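Local structure of proteasome activator protein PA26 (Trypanosoma brucei, 1YAR) at residues 189-192 / 193-197; 66-69 / 70-73; 156-159 / 160-164. The protein probably activates proteolysis by docking as a ring of subunits onto the end of the 20S proteasome and opening its gated entrance to substrates. All coordinates share one frame; numbering follows the deposited sequence.

Contact 1. Residues 189-192 / 193-197; sequences LRQI and DADFM
Gln-191 reaches one turn forward along helix 183-226 to bind Asp-195. Its first torsion swings CG to the far side from the backbone N (chi1 -155°), and a bend at chi2 (55°) turns the chain along the helix. CB starts out pointing away from the following turn; Gln-191 CG then passes over the face of the Asp-195 carboxylate, 3.8 Å from Asp-195 OD2, and CD comes near OD1 of the same group. At the tip, Gln-191 NE2 gives a hydrogen bond of 2.9 Å to Asp-195 OD1. The acceptor lies close to the amide plane but is met from above its own carboxylate plane, the two planes standing 64° apart. A glutamine suits the place because its N-H can pair with a buried carboxylate four residues on. That same OD1 also takes a hydrogen bond from Gln-81 of a second subunit, so two amide N-H groups meet one carboxylate oxygen, which probably helps stabilise its negative charge.

The backbones of the same two residues are joined by an ordinary alpha-helical bond, Asp-195 N to Gln-191 O at 2.7 Å. Ile-192 and Phe-196 run alongside each other on the same flank of the helix: Ile-192 CG2 packs 3.9 Å from Phe-196 CD1, while the carbonyl O of Ile-192 sits in plane at the ring's edge, 3.2 Å from Phe-196 CD1. Two apolar side chains suit this buried flank, which faces helix 150-166 and the second subunit.

The segment is enclosed by helices. Ile-192 faces Val-161 of helix 150-166, Met-197 packs on helices 24-57 and 71-99, and Arg-152 of the second subunit lies against Ile-192, Asp-195 and Phe-196.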
ATOM      1  N   LEU O 189      54.702  73.015 -96.280  1.00 29.88           N
ATOM      2  CA  LEU O 189      53.625  73.985 -96.487  1.00 29.46           C
ATOM      3  C   LEU O 189      52.366  73.285 -96.948  1.00 29.05           C
ATOM      4  O   LEU O 189      51.267  73.541 -96.428  1.00 28.39           O
ATOM      5  CB  LEU O 189      54.025  75.049 -97.519  1.00 29.95           C
ATOM      6  CG  LEU O 189      53.047  76.200 -97.776  1.00 30.47           C
ATOM      7  CD1 LEU O 189      52.972  77.111 -96.561  1.00 31.28           C
ATOM      8  CD2 LEU O 189      53.454  76.983 -99.063  1.00 30.54           C
ATOM      9  N   ARG O 190      52.535  72.391 -97.921  1.00 27.94           N
ATOM     10  CA  ARG O 190      51.447  71.562 -98.405  1.00 28.31           C
ATOM     11  C   ARG O 190      50.945  70.653 -97.282  1.00 27.31           C
ATOM     12  O   ARG O 190      49.746  70.400 -97.193  1.00 27.07           O
ATOM     13  CB  ARG O 190      51.925  70.730 -99.594  1.00 28.25           C
ATOM     14  CG  ARG O 190      50.896  69.854-100.215  1.00 32.28           C
ATOM     15  CD  ARG O 190      51.399  69.193-101.470  1.00 38.08           C
ATOM     16  NE  ARG O 190      50.528  68.110-101.899  1.00 42.87           N
ATOM     17  CZ  ARG O 190      50.647  66.857-101.484  1.00 46.47           C
ATOM     18  NH1 ARG O 190      51.610  66.524-100.628  1.00 47.85           N
ATOM     19  NH2 ARG O 190      49.810  65.928-101.932  1.00 47.44           N
ATOM     20  N   GLN O 191      51.870  70.164 -96.445  1.00 27.18           N
ATOM     21  CA  GLN O 191      51.514  69.194 -95.407  1.00 27.00           C
ATOM     22  C   GLN O 191      50.694  69.858 -94.310  1.00 27.41           C
ATOM     23  O   GLN O 191      49.789  69.230 -93.736  1.00 27.64           O
ATOM     24  CB  GLN O 191      52.735  68.489 -94.809  1.00 26.56           C
ATOM     25  CG  GLN O 191      52.368  67.088 -94.203  1.00 26.30           C
ATOM     26  CD  GLN O 191      51.668  66.169 -95.209  1.00 27.28           C
ATOM     27  OE1 GLN O 191      52.164  65.970 -96.325  1.00 27.95           O
ATOM     28  NE2 GLN O 191      50.533  65.602 -94.817  1.00 26.07           N
ATOM     29  N   ILE O 192      51.022  71.111 -94.009  1.00 26.82           N
ATOM     30  CA  ILE O 192      50.234  71.892 -93.067  1.00 27.13           C
ATOM     31  C   ILE O 192      48.802  72.042 -93.599  1.00 27.41           C
ATOM     32  O   ILE O 192      47.842  71.780 -92.868  1.00 26.25           O
ATOM     33  CB  ILE O 192      50.891  73.267 -92.778  1.00 27.61           C
ATOM     34  CG1 ILE O 192      52.108  73.094 -91.881  1.00 27.31           C
ATOM     35  CG2 ILE O 192      49.881  74.236 -92.126  1.00 27.50           C
ATOM     36  CD1 ILE O 192      53.066  74.278 -91.910  1.00 26.36           C
ATOM     37  N   ASP O 193      48.653  72.437 -94.872  1.00 26.66           N
ATOM     38  CA  ASP O 193      47.314  72.520 -95.474  1.00 26.75           C
ATOM     39  C   ASP O 193      46.555  71.198 -95.403  1.00 26.50           C
ATOM     40  O   ASP O 193      45.404  71.166 -94.971  1.00 26.46           O
ATOM     41  CB  ASP O 193      47.364  73.015 -96.914  1.00 27.02           C
ATOM     42  CG  ASP O 193      47.741  74.474 -97.004  1.00 28.69           C
ATOM     43  OD1 ASP O 193      47.852  75.154 -95.952  1.00 30.74           O
ATOM     44  OD2 ASP O 193      47.983  75.030 -98.085  1.00 31.27           O
ATOM     45  N   ALA O 194      47.198  70.113 -95.816  1.00 25.22           N
ATOM     46  CA  ALA O 194      46.558  68.807 -95.769  1.00 25.26           C
ATOM     47  C   ALA O 194      46.228  68.382 -94.331  1.00 25.30           C
ATOM     48  O   ALA O 194      45.121  67.918 -94.063  1.00 24.32           O
ATOM     49  CB  ALA O 194      47.438  67.745 -96.437  1.00 25.01           C
ATOM     50  N   ASP O 195      47.194  68.528 -93.429  1.00 25.17           N
ATOM     51  CA  ASP O 195      47.040  67.999 -92.073  1.00 25.60           C
ATOM     52  C   ASP O 195      45.959  68.722 -91.291  1.00 25.41           C
ATOM     53  O   ASP O 195      45.316  68.115 -90.445  1.00 25.62           O
ATOM     54  CB  ASP O 195      48.357  68.036 -91.301  1.00 25.12           C
ATOM     55  CG  ASP O 195      49.257  66.852 -91.623  1.00 27.65           C
ATOM     56  OD1 ASP O 195      48.896  66.017 -92.487  1.00 26.77           O
ATOM     57  OD2 ASP O 195      50.361  66.678 -91.054  1.00 28.74           O
ATOM     58  N   PHE O 196      45.762  70.017 -91.553  1.00 25.09           N
ATOM     59  CA  PHE O 196      44.697  70.730 -90.859  1.00 25.81           C
ATOM     60  C   PHE O 196      43.324  70.317 -91.312  1.00 26.29           C
ATOM     61  O   PHE O 196      42.393  70.266 -90.505  1.00 26.53           O
ATOM     62  CB  PHE O 196      44.905  72.257 -90.839  1.00 25.72           C
ATOM     63  CG  PHE O 196      45.801  72.692 -89.718  1.00 25.56           C
ATOM     64  CD1 PHE O 196      47.183  72.629 -89.852  1.00 24.51           C
ATOM     65  CD2 PHE O 196      45.263  73.078 -88.497  1.00 25.44           C
ATOM     66  CE1 PHE O 196      48.028  72.987 -88.797  1.00 26.07           C
ATOM     67  CE2 PHE O 196      46.085  73.459 -87.437  1.00 25.82           C
ATOM     68  CZ  PHE O 196      47.481  73.397 -87.579  1.00 26.67           C
ATOM     69  N   MET O 197      43.208  69.960 -92.592  1.00 26.12           N
ATOM     70  CA  MET O 197      41.953  69.403 -93.073  1.00 25.75           C
ATOM     71  C   MET O 197      41.744  67.992 -92.530  1.00 25.35           C
ATOM     72  O   MET O 197      40.637  67.650 -92.125  1.00 25.21           O
ATOM     73  CB  MET O 197      41.859  69.462 -94.599  1.00 26.04           C
ATOM     74  CG  MET O 197      41.878  70.877 -95.156  1.00 26.04           C
ATOM     75  SD  MET O 197      40.447  71.872 -94.648  1.00 27.10           S
ATOM     76  CE  MET O 197      41.098  72.871 -93.324  1.00 28.18           C
TER

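Contact 2. Residues 66-69 / 70-73; sequences AEKS and PEQL
Skewed torsions in Lys-68 (chi1 -133°, chi2 -127°) and an extended Glu-71 chain whose CG is set beside its own backbone N (chi1 -71°) bring the charged ends of the two residues together. The chains cross at an angle, and Lys-68 NZ forms a salt bridge of 2.7 Å with Glu-71 OE2. One water also joins the two residues, accepting from Lys-68 NZ and, at 3.0 Å, from the backbone N of Glu-71. It thus serves an N-H of the first helical turn, which has no preceding carbonyl in helical register. Long charged chains fit this exposed side, where their ends can meet each other and water.

Pro-70 holds the N-cap position of helix 71-99; having no N-H to offer, proline is readily accommodated where a helix begins.

Ser-69 is buried at the subunit interface, its OG hydrogen-bonded to Ser-184 OG of a third subunit; a small hydroxyl residue suits so close an approach. This short connection joins helix 64-67 to helix 71-99, with Pro-70 resting on Tyr-154 of helix 150-166 and Leu-73 buried between helices 24-57 and 183-226.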
ATOM      1  N   ALA O  66      52.889  80.020-101.045  1.00 40.59           N
ATOM      2  CA  ALA O  66      53.292  80.758 -99.852  1.00 40.64           C
ATOM      3  C   ALA O  66      52.771  82.192 -99.884  1.00 41.24           C
ATOM      4  O   ALA O  66      52.717  82.854 -98.853  1.00 40.65           O
ATOM      5  CB  ALA O  66      54.800  80.758 -99.706  1.00 40.47           C
ATOM      6  N   GLU O  67      52.407  82.669-101.072  1.00 41.94           N
ATOM      7  CA  GLU O  67      52.015  84.074-101.266  1.00 43.38           C
ATOM      8  C   GLU O  67      50.541  84.321-100.980  1.00 43.39           C
ATOM      9  O   GLU O  67      50.129  85.470-100.792  1.00 43.99           O
ATOM     10  CB  GLU O  67      52.371  84.543-102.684  1.00 43.31           C
ATOM     11  CG  GLU O  67      53.873  84.628-102.915  1.00 44.41           C
ATOM     12  CD  GLU O  67      54.265  84.952-104.351  1.00 45.46           C
ATOM     13  OE1 GLU O  67      55.289  85.643-104.520  1.00 48.78           O
ATOM     14  OE2 GLU O  67      53.579  84.514-105.306  1.00 47.11           O
ATOM     15  N   LYS O  68      49.757  83.247-100.928  1.00 43.29           N
ATOM     16  CA  LYS O  68      48.336  83.340-100.605  1.00 43.53           C
ATOM     17  C   LYS O  68      47.859  82.246 -99.637  1.00 43.06           C
ATOM     18  O   LYS O  68      48.185  81.064 -99.822  1.00 42.30           O
ATOM     19  CB  LYS O  68      47.504  83.268-101.885  1.00 44.00           C
ATOM     20  CG  LYS O  68      46.427  84.338-101.944  1.00 46.77           C
ATOM     21  CD  LYS O  68      45.048  83.758-102.226  1.00 50.08           C
ATOM     22  CE  LYS O  68      43.982  84.810-101.929  1.00 51.71           C
ATOM     23  NZ  LYS O  68      42.644  84.220-101.632  1.00 52.65           N
ATOM     24  N   SER O  69      47.070  82.644 -98.632  1.00 42.74           N
ATOM     25  CA  SER O  69      46.368  81.692 -97.751  1.00 42.69           C
ATOM     26  C   SER O  69      45.054  81.201 -98.366  1.00 42.29           C
ATOM     27  O   SER O  69      44.206  82.009 -98.760  1.00 42.60           O
ATOM     28  CB  SER O  69      46.079  82.305 -96.380  1.00 42.97           C
ATOM     29  OG  SER O  69      47.261  82.746 -95.751  1.00 44.42           O
ATOM     30  N   PRO O  70      44.871  79.883 -98.424  1.00 41.80           N
ATOM     31  CA  PRO O  70      43.753  79.287 -99.157  1.00 41.57           C
ATOM     32  C   PRO O  70      42.415  79.479 -98.460  1.00 41.68           C
ATOM     33  O   PRO O  70      42.193  78.927 -97.376  1.00 41.12           O
ATOM     34  CB  PRO O  70      44.112  77.800 -99.214  1.00 41.51           C
ATOM     35  CG  PRO O  70      45.451  77.674 -98.613  1.00 41.46           C
ATOM     36  CD  PRO O  70      45.722  78.867 -97.786  1.00 41.50           C
ATOM     37  N   GLU O  71      41.535  80.251 -99.090  1.00 41.50           N
ATOM     38  CA  GLU O  71      40.240  80.629 -98.515  1.00 42.69           C
ATOM     39  C   GLU O  71      39.360  79.426 -98.189  1.00 41.21           C
ATOM     40  O   GLU O  71      38.586  79.467 -97.230  1.00 41.33           O
ATOM     41  CB  GLU O  71      39.460  81.534 -99.481  1.00 42.51           C
ATOM     42  CG  GLU O  71      40.000  82.943 -99.656  1.00 45.61           C
ATOM     43  CD  GLU O  71      39.361  83.658-100.850  1.00 46.60           C
ATOM     44  OE1 GLU O  71      38.217  84.173-100.710  1.00 50.52           O
ATOM     45  OE2 GLU O  71      40.002  83.698-101.939  1.00 51.56           O
ATOM     46  N   GLN O  72      39.442  78.381 -99.010  1.00 40.36           N
ATOM     47  CA  GLN O  72      38.654  77.177 -98.785  1.00 39.94           C
ATOM     48  C   GLN O  72      38.998  76.542 -97.421  1.00 38.84           C
ATOM     49  O   GLN O  72      38.108  76.097 -96.697  1.00 38.69           O
ATOM     50  CB  GLN O  72      38.868  76.163 -99.907  1.00 39.83           C
ATOM     51  CG  GLN O  72      37.917  74.958 -99.829  1.00 41.23           C
ATOM     52  CD  GLN O  72      38.246  73.841-100.808  1.00 41.50           C
ATOM     53  OE1 GLN O  72      39.272  73.881-101.488  1.00 45.40           O
ATOM     54  NE2 GLN O  72      37.375  72.838-100.878  1.00 42.36           N
ATOM     55  N   LEU O  73      40.281  76.520 -97.077  1.00 37.38           N
ATOM     56  CA  LEU O  73      40.708  75.896 -95.818  1.00 36.45           C
ATOM     57  C   LEU O  73      40.333  76.785 -94.639  1.00 35.63           C
ATOM     58  O   LEU O  73      39.853  76.299 -93.614  1.00 35.06           O
ATOM     59  CB  LEU O  73      42.212  75.607 -95.803  1.00 35.98           C
ATOM     60  CG  LEU O  73      42.975  74.914 -96.936  1.00 37.25           C
ATOM     61  CD1 LEU O  73      44.186  74.246 -96.314  1.00 35.93           C
ATOM     62  CD2 LEU O  73      42.185  73.910 -97.742  1.00 36.09           C
TER
HETATM   63  O   HOH W   1      42.227  81.732-101.585  1.00 44.50           O

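Contact 3. Residues 156-159 / 160-164; sequences SARS and TVEDK
Arg-158 and Glu-162, one turn apart on helix 150-166, form the tightly packed side of this contact. The arginine runs extended from CG to NE, and Glu-162 OE2 lies alongside it, 3.3 Å from Arg-158 CD, and accepts Arg-158 NH1 at 2.8 Å in a salt bridge whose N-H...O angle is 158°. OE2 sits at the edge of the guanidinium, near its plane, and is met on its anti side; the guanidinium and carboxylate planes are 65° apart. Both groups have further partners. NH1 also bonds to Gln-65 O, while Ser-182 and Ser-184 of a third subunit bind OE1 and OE2 respectively. Several bonds therefore fix the carboxylate and probably stabilise its negative charge. Arginine suits the site because its several N-H groups can serve more than one acceptor. Ser-159 belongs to the same packed part, a small buried residue lying against Ser-182 of the third subunit, and Asp-163 OD1 is hydrogen-bonded there to Ser-180 OG.

The solvent side is that of Thr-160, whose side chain is exposed. The contact here is mainly that of the helix backbone, Thr-160 N bonding to Ser-156 O at 3.2 Å. A short polar side chain such as threonine suits a position that faces water.

An i to i+4 arginine-glutamate bridge laid over the backbone bonds of the same turn is a familiar feature of alpha-helices, used here on a helix that meets a neighbouring subunit.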
ATOM      1  N   SER O 156      49.186  80.435 -87.499  0.50 31.13           N
ATOM      2  CA  SER O 156      50.485  80.413 -86.825  0.50 31.61           C
ATOM      3  C   SER O 156      51.459  79.542 -87.606  0.50 31.56           C
ATOM      4  O   SER O 156      52.505  80.012 -88.055  0.50 31.79           O
ATOM      5  CB  SER O 156      50.362  79.846 -85.402  0.50 31.91           C
ATOM      6  OG  SER O 156      49.291  80.429 -84.674  0.50 33.25           O
ATOM      7  N   ALA O 157      51.080  78.276 -87.780  1.00 31.47           N
ATOM      8  CA  ALA O 157      51.928  77.249 -88.394  1.00 31.48           C
ATOM      9  C   ALA O 157      52.304  77.622 -89.837  1.00 31.50           C
ATOM     10  O   ALA O 157      53.467  77.526 -90.241  1.00 31.26           O
ATOM     11  CB  ALA O 157      51.199  75.898 -88.376  1.00 31.98           C
ATOM     12  N   ARG O 158      51.308  78.076 -90.593  1.00 31.03           N
ATOM     13  CA  ARG O 158      51.519  78.431 -91.991  1.00 30.89           C
ATOM     14  C   ARG O 158      52.391  79.680 -92.128  1.00 30.71           C
ATOM     15  O   ARG O 158      53.279  79.723 -92.978  1.00 30.66           O
ATOM     16  CB  ARG O 158      50.174  78.612 -92.719  1.00 30.06           C
ATOM     17  CG  ARG O 158      50.213  78.078 -94.144  1.00 30.27           C
ATOM     18  CD  ARG O 158      49.042  78.451 -95.024  1.00 30.92           C
ATOM     19  NE  ARG O 158      49.064  77.697 -96.286  1.00 29.18           N
ATOM     20  CZ  ARG O 158      49.533  78.166 -97.449  1.00 31.61           C
ATOM     21  NH1 ARG O 158      50.008  79.406 -97.548  1.00 31.30           N
ATOM     22  NH2 ARG O 158      49.496  77.400 -98.528  1.00 32.92           N
ATOM     23  N   SER O 159      52.153  80.676 -91.273  0.50 30.85           N
ATOM     24  CA  SER O 159      52.880  81.951 -91.324  0.50 31.17           C
ATOM     25  C   SER O 159      54.383  81.828 -91.039  0.50 31.45           C
ATOM     26  O   SER O 159      55.180  82.593 -91.592  0.50 31.54           O
ATOM     27  CB  SER O 159      52.233  82.982 -90.395  0.50 30.85           C
ATOM     28  OG  SER O 159      52.491  82.685 -89.036  0.50 30.93           O
ATOM     29  N   THR O 160      54.758  80.873 -90.184  1.00 31.45           N
ATOM     30  CA  THR O 160      56.160  80.540 -89.925  1.00 31.80           C
ATOM     31  C   THR O 160      56.836  80.007 -91.189  1.00 31.72           C
ATOM     32  O   THR O 160      57.913  80.470 -91.564  1.00 31.77           O
ATOM     33  CB  THR O 160      56.270  79.490 -88.786  1.00 32.31           C
ATOM     34  OG1 THR O 160      55.652  80.005 -87.610  1.00 33.12           O
ATOM     35  CG2 THR O 160      57.730  79.275 -88.363  1.00 32.59           C
ATOM     36  N   VAL O 161      56.176  79.063 -91.854  1.00 31.42           N
ATOM     37  CA  VAL O 161      56.687  78.469 -93.080  1.00 31.43           C
ATOM     38  C   VAL O 161      56.674  79.479 -94.241  1.00 32.10           C
ATOM     39  O   VAL O 161      57.638  79.563 -95.000  1.00 31.58           O
ATOM     40  CB  VAL O 161      55.957  77.135 -93.405  1.00 31.50           C
ATOM     41  CG1 VAL O 161      56.347  76.577 -94.779  1.00 29.48           C
ATOM     42  CG2 VAL O 161      56.255  76.105 -92.307  1.00 30.91           C
ATOM     43  N   GLU O 162      55.597  80.253 -94.362  1.00 33.16           N
ATOM     44  CA  GLU O 162      55.530  81.298 -95.390  1.00 34.13           C
ATOM     45  C   GLU O 162      56.731  82.239 -95.310  1.00 35.20           C
ATOM     46  O   GLU O 162      57.406  82.477 -96.321  1.00 35.16           O
ATOM     47  CB  GLU O 162      54.215  82.067 -95.301  1.00 33.59           C
ATOM     48  CG  GLU O 162      53.010  81.275 -95.796  1.00 33.36           C
ATOM     49  CD  GLU O 162      51.684  81.885 -95.369  1.00 32.72           C
ATOM     50  OE1 GLU O 162      51.694  82.997 -94.798  1.00 32.99           O
ATOM     51  OE2 GLU O 162      50.627  81.250 -95.599  1.00 33.60           O
ATOM     52  N   ASP O 163      57.012  82.740 -94.105  1.00 36.70           N
ATOM     53  CA  ASP O 163      58.113  83.686 -93.876  1.00 38.61           C
ATOM     54  C   ASP O 163      59.457  83.114 -94.292  1.00 38.44           C
ATOM     55  O   ASP O 163      60.280  83.831 -94.874  1.00 38.79           O
ATOM     56  CB  ASP O 163      58.197  84.104 -92.404  1.00 39.16           C
ATOM     57  CG  ASP O 163      57.517  85.426 -92.125  1.00 43.74           C
ATOM     58  OD1 ASP O 163      57.194  86.149 -93.098  1.00 47.25           O
ATOM     59  OD2 ASP O 163      57.268  85.827 -90.953  1.00 47.17           O
ATOM     60  N   LYS O 164      59.679  81.834 -93.994  1.00 37.59           N
ATOM     61  CA  LYS O 164      60.930  81.187 -94.354  1.00 37.85           C
ATOM     62  C   LYS O 164      61.047  80.995 -95.856  1.00 37.61           C
ATOM     63  O   LYS O 164      62.131  81.155 -96.426  1.00 37.58           O
ATOM     64  CB  LYS O 164      61.083  79.847 -93.645  1.00 38.06           C
ATOM     65  CG  LYS O 164      61.478  79.952 -92.188  1.00 39.76           C
ATOM     66  CD  LYS O 164      61.813  78.580 -91.646  1.00 44.15           C
ATOM     67  CE  LYS O 164      61.204  78.354 -90.281  1.00 45.58           C
ATOM     68  NZ  LYS O 164      61.180  76.873 -90.008  1.00 48.50           N
TER

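The three contacts gather at one end of the elongated helical subunit, their centres 11 to 12 Å apart. Along the chain contact 2 comes first, at the junction of helices 64-67 and 71-99, followed by contact 3 on helix 150-166 and contact 1 on helix 183-226. A salt bridge from Arg-158 NE to Asp-193 OD1 (2.8 Å) ties contact 3 to contact 1, while Pro-70 and Leu-73 pack contact 2 against Asp-193. Contacts 2 and 3 both meet the third subunit, and contacts 1 and 3 also touch the second. This end of the all-helical fold thus joins internal packing to the subunit interfaces of the assembly.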